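Local coordinates for annexin A8 (Homo sapiens, PDB 1W45), which binds acidic phospholipids in a calcium-dependent manner and acts as an anticoagulant that indirectly inhibits the thromboplastin-specific complex of the coagulation cascade, at residues P94-A99 with Y135-G140; S142-I147 with L162-R167; D168-F173 with T207-H212; N279-S284 with L320-S325. The protein carries 1 engineered substitution. All coordinates share one frame; numbering follows the deposited sequence.

Contact 1 of 4, residues P94-A99 with Y135-G140; sequences PYRYEA and YEEDYG
Arg-96 reaches across to the last turn of helix 125-139 and joins Asp-138 and Glu-137 in a salt-bridge network. Its NH2 donates almost straight to Asp-138 OD2 at 2.5 Å; the acceptor lies in the guanidinium plane, but the nitrogen approaches from above the carboxylate, the two planes standing 66° apart. Weak bonds from NE grip both carboxylate oxygens, the nearer being Arg-96 NE to Asp-138 OD1 at 2.8 Å. The same NH2 also meets Glu-137 OE2 at 3.2 Å, on the anti side but tilted out of the plane of a carboxylate nearly parallel to the guanidinium. A bend in the arginine chain at CG-CD (chi3 77°) swings the charged end over to these acids. Behind the salt bridges, a water donates to Arg-96 O at 2.8 Å and to Asp-138 OD1, and accepts from Tyr-139 OH, tying backbone, acid and phenol together. Further in, Ala-99 packs against both Tyr-135 and Tyr-139: its CB lies 4.1 Å from Tyr-135 CB and 4.2 Å from Tyr-139 CE2, while Ala-99 O comes to the edge of the Tyr-135 ring, 3.4 Å from CD2. Tyr-139 sets CD2 over one face of the Tyr-135 ring, toward its rim, and Tyr-135 OH is hydrogen-bonded to Asp-146. Within the all-helical annexin fold, in what is predicted to be the second repeat, the two helix segments cross at -70° with axes 9.7 Å apart; Tyr-97, on another side of helix 94-107, packs against helix 273-283.

Contact 2 of 4, residues S142-I147 with L162-R167; sequences SLEEDI and LLQGSR
The carboxylate of Glu-144 and the side-chain amide of Gln-164 are turned 67° against each other, neither lying flat on the other. Glu-144 OE1 faces Gln-164 NE2 at 3.9 Å, a polar approach too long for a hydrogen bond. Glu-144 gets there extended, with CG anti to the backbone N (chi1 -168°), while the exposed Gln-164 is bent at its second torsion and folds back toward helix 143-150. Leu-163 carries the apolar part. Its CD2 branch rests on the helix surface at Glu-144, 3.8 Å from CA and 3.9 Å from CB, and the two side chains run past one another in opposite directions. This is helix packing inside the compact helical bundle of an annexin repeat, predicted to be the second: helices 143-150 and 153-164 succeed each other in the chain, and here the start of one faces the end of the other. Leu-163 divides its methyls, CD1 meeting Leu-143 CD2 at 4.2 Å and CD2 approaching Ile-147 CG1 at 4.3 Å; its remaining surroundings include Leu-120 and Leu-128. Ser-142 is the N-cap of helix 143-150, its OG accepting a weak but straight bond from Glu-145 N at 3.3 Å. Gly-165, with positive phi, ends the helical run of 153-164 and sends the chain out toward Arg-167.

Contact 3 of 4, residues D168-F173 with T207-H212; sequences DDVSSF and TRSATH
Val-170 and Ser-172 lay the loop between helices 153-164 and 176-189 against the turn between helices 198-207 and 210-224. In the annexin fold this loop is the connection between the predicted second and third repeats, and it leans here on a helix-helix turn of the third. The contact across is van der Waals in kind. Val-170 straddles the turn with its two methyls: CG1, anti to the backbone N (chi1 175°), touches Ser-209 CB at 3.8 Å, while CG2 lies 3.4 Å from Thr-207 O. Ser-172 brings backbone rather than side chain, its CA standing 3.8 Å from Ser-209 OG and its O 3.7 Å from Thr-211 CB. Covalent and charged ties lie nearby: Cys-206, just before the turn, is joined by a disulfide to Cys-161, and Arg-208 NH2 makes a salt bridge with Asp-182. Most of the loop is exposed and touches a crystal neighbour, so its exact course may owe something to the lattice. Hydrogen bonds are found within each segment. Ser-172, in left-handed backbone conformation, donates from OG to Ser-171 O at 2.7 Å. Ser-209 is the N-cap of helix 210-224; its OG sits between the backbone N and the carbonyl carbon (chi1 84°), where it accepts from His-212 N at 3.1 Å with an N-H...O angle of 166°.

Contact 4 of 4, residues N279-S284 with L320-S325; sequences NIVSRS and LSLVGS
Leu-322, Ile-280 and Val-323 make the centre of this buried apolar seam between the C-terminal ends of helices 273-283 and 313-323, part of the helical bundle predicted as the fourth annexin repeat. Leu-322 points at the partner helix and sends CD1 to Ile-280 CG2 at 3.9 Å and, more loosely, to Val-281 CG2 at 4.3 Å, while CD2 lies against Ser-284. Ile-280 uses both arms. Its CG2, anti to the backbone N, serves Leu-322; its CG1, beside that nitrogen (chi1 -65°), carries CD1 out to Val-323 CG2 at 3.6 Å, the side chains crossing at a slant. Leu-86 and Leu-90 of helix 81-91 pack on Val-281 and Leu-322, and Leu-303 on Ile-280 and Val-323, so the seam is continuous with neighbouring helices. The side chain of Ile-280 is about 7 Å from that of Met-266, a calcium-site residue. Gly-324, with positive phi, ends helix 313-323, and Val-323 O is hydrogen-bonded to Lys-292 NZ. Ser-284 OG, 3.8 Å from Leu-322 CD2, turns back on its own helix, with Ile-280 O at 2.6 Å and Val-281 O at 2.9 Å both within reach of its single proton.

Contacts 2 and 4 are buried and largely apolar, built on leucine, isoleucine and valine branches; contact 1 is partly buried and adds a charged network over its tyrosine packing, whereas contact 3 lies at the surface, a loop making van der Waals contacts through valine, serine, threonine and backbone atoms. Contacts 1, 2 and 4 each join helices within a predicted repeat, while contact 3 involves a connection between two. Contacts 1 and 2 share a border where Tyr-135 packs on Leu-143 and its OH probably hydrogen-bonds Asp-146 OD2, helices 125-139 and 143-150 being consecutive. Contact 1 also reaches contact 4, through Tyr-97 and Val-281, across different repeats. Contact 3 meets contact 2 lightly at Ser-166 and Thr-207.

Contact 1 of 4, residues P94-A99 with Y135-G140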
# COMPACT_ATOMS: atom_id res chain seq x y z
N PRO A 94 -5.90 10.58 0.99
CA PRO A 94 -5.62 9.26 1.54
C PRO A 94 -6.58 8.12 1.23
O PRO A 94 -6.14 6.98 1.21
CB PRO A 94 -5.59 9.50 3.05
CG PRO A 94 -5.85 10.92 3.25
CD PRO A 94 -5.60 11.63 1.96
N TYR A 95 -7.87 8.30 1.02
CA TYR A 95 -8.54 7.00 0.85
C TYR A 95 -8.98 6.66 -0.56
O TYR A 95 -8.99 5.50 -0.94
CB TYR A 95 -9.59 6.72 1.94
CG TYR A 95 -8.89 6.70 3.27
CD1 TYR A 95 -7.88 5.77 3.53
CD2 TYR A 95 -9.17 7.66 4.24
CE1 TYR A 95 -7.21 5.76 4.74
CE2 TYR A 95 -8.50 7.65 5.46
CZ TYR A 95 -7.53 6.69 5.70
OH TYR A 95 -6.86 6.68 6.90
N ARG A 96 -9.27 7.72 -1.30
CA ARG A 96 -9.53 7.69 -2.71
C ARG A 96 -8.33 7.16 -3.47
O ARG A 96 -8.50 6.52 -4.49
CB ARG A 96 -9.89 9.10 -3.20
CG ARG A 96 -10.66 9.97 -2.19
CD ARG A 96 -11.60 11.01 -2.81
NE ARG A 96 -12.83 10.38 -3.30
CZ ARG A 96 -13.86 10.02 -2.52
NH1 ARG A 96 -13.83 10.23 -1.20
NH2 ARG A 96 -14.94 9.45 -3.06
N TYR A 97 -7.12 7.44 -2.99
CA TYR A 97 -5.90 6.94 -3.63
C TYR A 97 -5.87 5.41 -3.75
O TYR A 97 -5.69 4.90 -4.85
CB TYR A 97 -4.63 7.43 -2.93
CG TYR A 97 -3.40 6.94 -3.65
CD1 TYR A 97 -3.28 7.12 -5.03
CD2 TYR A 97 -2.39 6.26 -2.99
CE1 TYR A 97 -2.18 6.67 -5.73
CE2 TYR A 97 -1.25 5.80 -3.69
CZ TYR A 97 -1.17 6.01 -5.06
OH TYR A 97 -0.10 5.56 -5.80
N GLU A 98 -6.02 4.70 -2.63
CA GLU A 98 -6.08 3.23 -2.66
C GLU A 98 -7.25 2.72 -3.51
O GLU A 98 -7.11 1.76 -4.26
CB GLU A 98 -6.18 2.64 -1.26
CG GLU A 98 -4.91 2.63 -0.43
CD GLU A 98 -4.69 3.92 0.37
OE1 GLU A 98 -3.76 3.94 1.20
OE2 GLU A 98 -5.42 4.91 0.16
N ALA A 99 -8.42 3.37 -3.37
CA ALA A 99 -9.61 3.01 -4.15
C ALA A 99 -9.32 3.04 -5.64
O ALA A 99 -9.78 2.19 -6.40
CB ALA A 99 -10.77 3.94 -3.80
N TYR A 135 -14.30 4.05 -2.85
CA TYR A 135 -14.48 3.29 -4.08
C TYR A 135 -15.87 3.47 -4.67
O TYR A 135 -16.01 3.72 -5.86
CB TYR A 135 -14.23 1.80 -3.83
CG TYR A 135 -14.08 0.98 -5.10
CD1 TYR A 135 -15.17 0.28 -5.65
CD2 TYR A 135 -12.85 0.91 -5.77
CE1 TYR A 135 -15.02 -0.48 -6.82
CE2 TYR A 135 -12.70 0.17 -6.93
CZ TYR A 135 -13.78 -0.52 -7.44
OH TYR A 135 -13.62 -1.26 -8.59
N GLU A 136 -16.89 3.33 -3.81
CA GLU A 136 -18.29 3.35 -4.23
C GLU A 136 -18.67 4.71 -4.79
O GLU A 136 -19.30 4.80 -5.83
CB GLU A 136 -19.20 2.96 -3.06
CG GLU A 136 -20.42 2.14 -3.48
CD GLU A 136 -21.04 1.32 -2.34
OE1 GLU A 136 -22.29 1.14 -2.33
OE2 GLU A 136 -20.30 0.83 -1.45
N GLU A 137 -18.24 5.77 -4.11
CA GLU A 137 -18.52 7.14 -4.54
C GLU A 137 -17.84 7.54 -5.83
O GLU A 137 -18.39 8.33 -6.61
CB GLU A 137 -18.11 8.14 -3.46
CG GLU A 137 -19.12 8.28 -2.33
CD GLU A 137 -18.57 9.07 -1.15
OE1 GLU A 137 -19.10 8.88 -0.03
OE2 GLU A 137 -17.60 9.86 -1.35
N ASP A 138 -16.64 7.03 -6.06
CA ASP A 138 -15.89 7.46 -7.24
C ASP A 138 -16.17 6.61 -8.45
O ASP A 138 -16.07 7.10 -9.57
CB ASP A 138 -14.40 7.51 -6.96
CG ASP A 138 -14.05 8.48 -5.87
OD1 ASP A 138 -12.99 8.30 -5.24
OD2 ASP A 138 -14.78 9.44 -5.57
N TYR A 139 -16.51 5.35 -8.23
CA TYR A 139 -16.57 4.40 -9.35
C TYR A 139 -17.94 3.80 -9.65
O TYR A 139 -18.09 3.11 -10.64
CB TYR A 139 -15.48 3.32 -9.18
CG TYR A 139 -14.14 3.97 -9.02
CD1 TYR A 139 -13.62 4.76 -10.03
CD2 TYR A 139 -13.40 3.83 -7.84
CE1 TYR A 139 -12.41 5.39 -9.90
CE2 TYR A 139 -12.18 4.47 -7.70
CZ TYR A 139 -11.69 5.24 -8.74
OH TYR A 139 -10.49 5.89 -8.66
N GLY A 140 -18.93 4.08 -8.81
CA GLY A 140 -20.29 3.64 -9.09
C GLY A 140 -20.68 2.30 -8.48
O GLY A 140 -21.77 2.16 -7.92
O HOH W 1 -10.69 7.03 -6.19

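Contact 2 of 4, residues S142-I147 with L162-R167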
# COMPACT_ATOMS: atom_id res chain seq x y z
N SER A 142 -19.88 -1.49 -6.14
CA SER A 142 -19.32 -2.02 -4.89
C SER A 142 -17.98 -2.73 -5.10
O SER A 142 -17.81 -3.50 -6.06
CB SER A 142 -20.34 -2.96 -4.22
OG SER A 142 -19.71 -3.99 -3.48
N LEU A 143 -17.02 -2.48 -4.19
CA LEU A 143 -15.68 -3.06 -4.29
C LEU A 143 -15.72 -4.56 -4.11
O LEU A 143 -15.03 -5.28 -4.84
CB LEU A 143 -14.71 -2.41 -3.29
CG LEU A 143 -13.29 -3.00 -3.17
CD1 LEU A 143 -12.49 -2.90 -4.47
CD2 LEU A 143 -12.53 -2.36 -2.02
N GLU A 144 -16.52 -5.03 -3.16
CA GLU A 144 -16.66 -6.46 -2.88
C GLU A 144 -17.21 -7.25 -4.07
O GLU A 144 -16.69 -8.31 -4.40
CB GLU A 144 -17.53 -6.67 -1.64
CG GLU A 144 -17.52 -8.08 -1.08
CD GLU A 144 -18.60 -8.29 -0.01
OE1 GLU A 144 -19.04 -9.44 0.17
OE2 GLU A 144 -19.00 -7.31 0.66
N GLU A 145 -18.23 -6.71 -4.74
CA GLU A 145 -18.81 -7.33 -5.94
C GLU A 145 -17.86 -7.42 -7.13
O GLU A 145 -17.83 -8.43 -7.84
CB GLU A 145 -20.05 -6.57 -6.39
CG GLU A 145 -21.23 -6.62 -5.43
CD GLU A 145 -22.39 -5.80 -5.95
OE1 GLU A 145 -23.47 -5.85 -5.33
OE2 GLU A 145 -22.21 -5.10 -6.97
N ASP A 146 -17.12 -6.33 -7.36
CA ASP A 146 -16.10 -6.30 -8.42
C ASP A 146 -15.02 -7.35 -8.18
O ASP A 146 -14.64 -8.07 -9.12
CB ASP A 146 -15.46 -4.90 -8.53
CG ASP A 146 -16.39 -3.86 -9.14
OD1 ASP A 146 -17.58 -4.16 -9.42
OD2 ASP A 146 -16.00 -2.69 -9.36
N ILE A 147 -14.52 -7.43 -6.94
CA ILE A 147 -13.59 -8.48 -6.51
C ILE A 147 -14.22 -9.83 -6.81
O ILE A 147 -13.56 -10.70 -7.36
CB ILE A 147 -13.27 -8.36 -4.97
CG1 ILE A 147 -12.59 -7.02 -4.62
CG2 ILE A 147 -12.49 -9.58 -4.45
CD1 ILE A 147 -11.12 -6.97 -4.84
N LEU A 162 -11.17 -10.74 3.89
CA LEU A 162 -10.32 -9.64 4.32
C LEU A 162 -11.08 -8.32 4.27
O LEU A 162 -10.81 -7.42 5.07
CB LEU A 162 -9.00 -9.59 3.55
CG LEU A 162 -7.92 -10.54 4.07
CD1 LEU A 162 -6.74 -10.58 3.11
CD2 LEU A 162 -7.44 -10.16 5.46
N LEU A 163 -12.06 -8.22 3.37
CA LEU A 163 -12.98 -7.09 3.29
C LEU A 163 -13.97 -7.01 4.45
O LEU A 163 -14.25 -5.93 4.97
CB LEU A 163 -13.75 -7.11 1.97
CG LEU A 163 -13.57 -6.00 0.92
CD1 LEU A 163 -12.24 -5.26 1.04
CD2 LEU A 163 -13.76 -6.59 -0.47
N GLN A 164 -14.52 -8.16 4.85
CA GLN A 164 -15.52 -8.26 5.92
C GLN A 164 -15.20 -7.46 7.19
O GLN A 164 -16.08 -6.82 7.78
CB GLN A 164 -15.80 -9.74 6.25
CG GLN A 164 -17.18 -10.28 5.82
CD GLN A 164 -17.62 -9.87 4.42
OE1 GLN A 164 -17.28 -8.78 3.94
NE2 GLN A 164 -18.40 -10.72 3.76
N GLY A 165 -13.93 -7.50 7.60
CA GLY A 165 -13.48 -6.75 8.76
C GLY A 165 -13.47 -7.55 10.08
O GLY A 165 -14.49 -7.65 10.77
N SER A 166 -12.32 -8.14 10.38
CA SER A 166 -11.99 -8.55 11.77
C SER A 166 -10.49 -8.91 11.81
O SER A 166 -10.10 -10.09 11.96
CB SER A 166 -12.90 -9.69 12.32
OG SER A 166 -13.52 -10.42 11.27
N ARG A 167 -9.68 -7.87 11.62
CA ARG A 167 -8.24 -7.93 11.84
C ARG A 167 -7.98 -6.97 13.02
O ARG A 167 -7.01 -7.12 13.77
CB ARG A 167 -7.49 -7.47 10.57
CG ARG A 167 -6.20 -8.26 10.23
CD ARG A 167 -5.15 -7.46 9.44
NE ARG A 167 -4.52 -6.41 10.27
CZ ARG A 167 -3.44 -5.70 9.94
NH1 ARG A 167 -2.82 -5.89 8.78
NH2 ARG A 167 -2.97 -4.78 10.78

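Contact 3 of 4, residues D168-F173 with T207-H212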
# COMPACT_ATOMS: atom_id res chain seq x y z
N ASP A 168 -8.91 -6.02 13.17
CA ASP A 168 -8.87 -4.94 14.17
C ASP A 168 -10.26 -4.72 14.84
O ASP A 168 -10.48 -3.73 15.54
CB ASP A 168 -8.38 -3.63 13.53
CG ASP A 168 -7.00 -3.76 12.89
OD1 ASP A 168 -6.94 -4.12 11.69
OD2 ASP A 168 -5.93 -3.55 13.50
N ASP A 169 -11.17 -5.66 14.60
CA ASP A 169 -12.53 -5.65 15.16
C ASP A 169 -12.61 -6.65 16.33
O ASP A 169 -13.50 -6.57 17.19
CB ASP A 169 -13.53 -6.02 14.05
CG ASP A 169 -14.99 -5.92 14.50
OD1 ASP A 169 -15.85 -6.47 13.78
OD2 ASP A 169 -15.37 -5.33 15.53
N VAL A 170 -11.65 -7.58 16.34
CA VAL A 170 -11.51 -8.58 17.40
C VAL A 170 -10.90 -7.94 18.66
O VAL A 170 -10.24 -6.89 18.58
CB VAL A 170 -10.70 -9.81 16.88
CG1 VAL A 170 -10.43 -10.82 18.00
CG2 VAL A 170 -11.43 -10.48 15.72
N SER A 171 -11.11 -8.59 19.80
CA SER A 171 -10.73 -8.08 21.13
C SER A 171 -9.22 -7.92 21.37
O SER A 171 -8.82 -7.21 22.29
CB SER A 171 -11.31 -8.99 22.21
OG SER A 171 -11.15 -8.39 23.49
N SER A 172 -8.40 -8.60 20.58
CA SER A 172 -6.95 -8.43 20.63
C SER A 172 -6.24 -8.78 21.97
O SER A 172 -5.05 -8.47 22.13
CB SER A 172 -6.54 -7.03 20.16
OG SER A 172 -6.53 -6.11 21.24
N PHE A 173 -6.94 -9.40 22.92
CA PHE A 173 -6.22 -10.14 23.96
C PHE A 173 -6.38 -11.66 23.80
O PHE A 173 -7.46 -12.16 23.49
CB PHE A 173 -6.46 -9.65 25.41
CG PHE A 173 -7.89 -9.30 25.74
CD1 PHE A 173 -8.86 -10.30 25.91
CD2 PHE A 173 -8.26 -7.97 25.96
CE1 PHE A 173 -10.18 -9.98 26.25
CE2 PHE A 173 -9.58 -7.63 26.30
CZ PHE A 173 -10.54 -8.64 26.45
N THR A 207 -9.88 -14.25 10.23
CA THR A 207 -10.84 -13.92 11.30
C THR A 207 -10.23 -13.69 12.69
O THR A 207 -10.88 -13.10 13.56
CB THR A 207 -12.05 -14.91 11.40
OG1 THR A 207 -11.61 -16.18 11.90
CG2 THR A 207 -12.65 -15.23 10.02
N ARG A 208 -9.00 -14.13 12.89
CA ARG A 208 -8.32 -13.92 14.17
C ARG A 208 -7.58 -12.60 14.15
O ARG A 208 -7.25 -12.09 13.09
CB ARG A 208 -7.35 -15.07 14.48
CG ARG A 208 -7.99 -16.46 14.50
CD ARG A 208 -9.04 -16.69 15.59
NE ARG A 208 -9.31 -18.11 15.79
CZ ARG A 208 -10.19 -18.85 15.09
NH1 ARG A 208 -10.92 -18.32 14.12
NH2 ARG A 208 -10.33 -20.14 15.37
N SER A 209 -7.30 -12.06 15.34
CA SER A 209 -6.58 -10.81 15.47
C SER A 209 -5.09 -11.04 15.26
O SER A 209 -4.62 -12.19 15.26
CB SER A 209 -6.83 -10.20 16.84
OG SER A 209 -5.97 -10.73 17.82
N ALA A 210 -4.35 -9.94 15.09
CA ALA A 210 -2.90 -9.98 14.91
C ALA A 210 -2.17 -10.52 16.13
O ALA A 210 -1.24 -11.31 15.98
CB ALA A 210 -2.37 -8.58 14.55
N THR A 211 -2.58 -10.09 17.32
CA THR A 211 -1.96 -10.54 18.58
C THR A 211 -2.22 -12.02 18.81
O THR A 211 -1.32 -12.75 19.25
CB THR A 211 -2.48 -9.73 19.79
OG1 THR A 211 -2.15 -8.35 19.63
CG2 THR A 211 -1.70 -10.08 21.05
N HIS A 212 -3.44 -12.45 18.51
CA HIS A 212 -3.80 -13.87 18.53
C HIS A 212 -2.96 -14.67 17.53
O HIS A 212 -2.32 -15.67 17.90
CB HIS A 212 -5.29 -14.05 18.23
CG HIS A 212 -5.74 -15.47 18.31
ND1 HIS A 212 -5.63 -16.34 17.24
CD2 HIS A 212 -6.26 -16.19 19.33
CE1 HIS A 212 -6.08 -17.53 17.60
NE2 HIS A 212 -6.47 -17.47 18.86

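Contact 4 of 4, residues N279-S284 with L320-S325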
# COMPACT_ATOMS: atom_id res chain seq x y z
N ASN A 279 3.64 2.69 -2.79
CA ASN A 279 4.11 2.45 -1.43
C ASN A 279 4.81 3.67 -0.81
O ASN A 279 4.57 4.00 0.35
CB ASN A 279 4.97 1.19 -1.40
CG ASN A 279 4.13 -0.08 -1.44
OD1 ASN A 279 3.59 -0.51 -0.41
ND2 ASN A 279 4.01 -0.69 -2.62
N ILE A 280 5.64 4.35 -1.59
CA ILE A 280 6.27 5.58 -1.14
C ILE A 280 5.18 6.61 -0.82
O ILE A 280 5.18 7.21 0.27
CB ILE A 280 7.19 6.12 -2.25
CG1 ILE A 280 8.36 5.16 -2.52
CG2 ILE A 280 7.63 7.57 -1.95
CD1 ILE A 280 9.71 5.55 -1.93
N VAL A 281 4.26 6.80 -1.77
CA VAL A 281 3.24 7.83 -1.66
C VAL A 281 2.28 7.56 -0.50
O VAL A 281 2.06 8.43 0.33
CB VAL A 281 2.48 8.07 -3.01
CG1 VAL A 281 1.19 8.86 -2.81
CG2 VAL A 281 3.37 8.78 -4.03
N SER A 282 1.78 6.33 -0.39
CA SER A 282 0.71 6.04 0.58
C SER A 282 1.15 5.88 2.03
O SER A 282 0.31 6.02 2.94
CB SER A 282 -0.13 4.83 0.14
OG SER A 282 0.64 3.64 0.20
N ARG A 283 2.44 5.58 2.24
CA ARG A 283 3.01 5.38 3.59
C ARG A 283 3.80 6.60 4.05
O ARG A 283 4.27 6.67 5.20
CB ARG A 283 3.94 4.15 3.61
CG ARG A 283 3.28 2.84 3.13
CD ARG A 283 1.94 2.61 3.75
NE ARG A 283 2.11 2.22 5.14
CZ ARG A 283 1.13 1.95 5.98
NH1 ARG A 283 -0.15 2.02 5.60
NH2 ARG A 283 1.44 1.59 7.22
N SER A 284 3.91 7.56 3.14
CA SER A 284 4.56 8.86 3.35
C SER A 284 4.41 9.54 4.69
O SER A 284 5.38 10.09 5.21
CB SER A 284 4.01 9.83 2.32
OG SER A 284 4.60 9.57 1.08
N LEU A 320 13.33 11.18 -4.56
CA LEU A 320 14.37 11.58 -3.60
C LEU A 320 13.89 12.68 -2.66
O LEU A 320 14.09 12.59 -1.46
CB LEU A 320 15.66 12.00 -4.32
CG LEU A 320 16.20 10.87 -5.21
CD1 LEU A 320 17.23 11.37 -6.21
CD2 LEU A 320 16.70 9.67 -4.38
N SER A 321 13.23 13.69 -3.20
CA SER A 321 12.67 14.76 -2.38
C SER A 321 11.59 14.21 -1.42
O SER A 321 11.55 14.58 -0.26
CB SER A 321 12.10 15.84 -3.28
OG SER A 321 11.89 17.03 -2.57
N LEU A 322 10.75 13.30 -1.93
CA LEU A 322 9.72 12.63 -1.14
C LEU A 322 10.28 11.79 -0.02
O LEU A 322 9.86 11.92 1.12
CB LEU A 322 8.90 11.71 -2.03
CG LEU A 322 7.46 12.08 -2.26
CD1 LEU A 322 6.92 11.13 -3.28
CD2 LEU A 322 6.73 11.94 -0.94
N VAL A 323 11.20 10.89 -0.37
CA VAL A 323 11.88 10.05 0.61
C VAL A 323 12.59 10.87 1.68
O VAL A 323 12.56 10.49 2.86
CB VAL A 323 12.87 9.07 -0.08
CG1 VAL A 323 13.96 8.61 0.86
CG2 VAL A 323 12.11 7.88 -0.65
N GLY A 324 13.19 11.99 1.28
CA GLY A 324 13.88 12.88 2.22
C GLY A 324 15.20 12.31 2.69
O GLY A 324 15.67 11.29 2.18
N SER A 325 15.82 12.99 3.67
CA SER A 325 17.14 12.60 4.19
C SER A 325 17.19 11.11 4.51
O SER A 325 16.56 10.63 5.46
CB SER A 325 17.52 13.44 5.42
OG SER A 325 18.76 12.99 5.98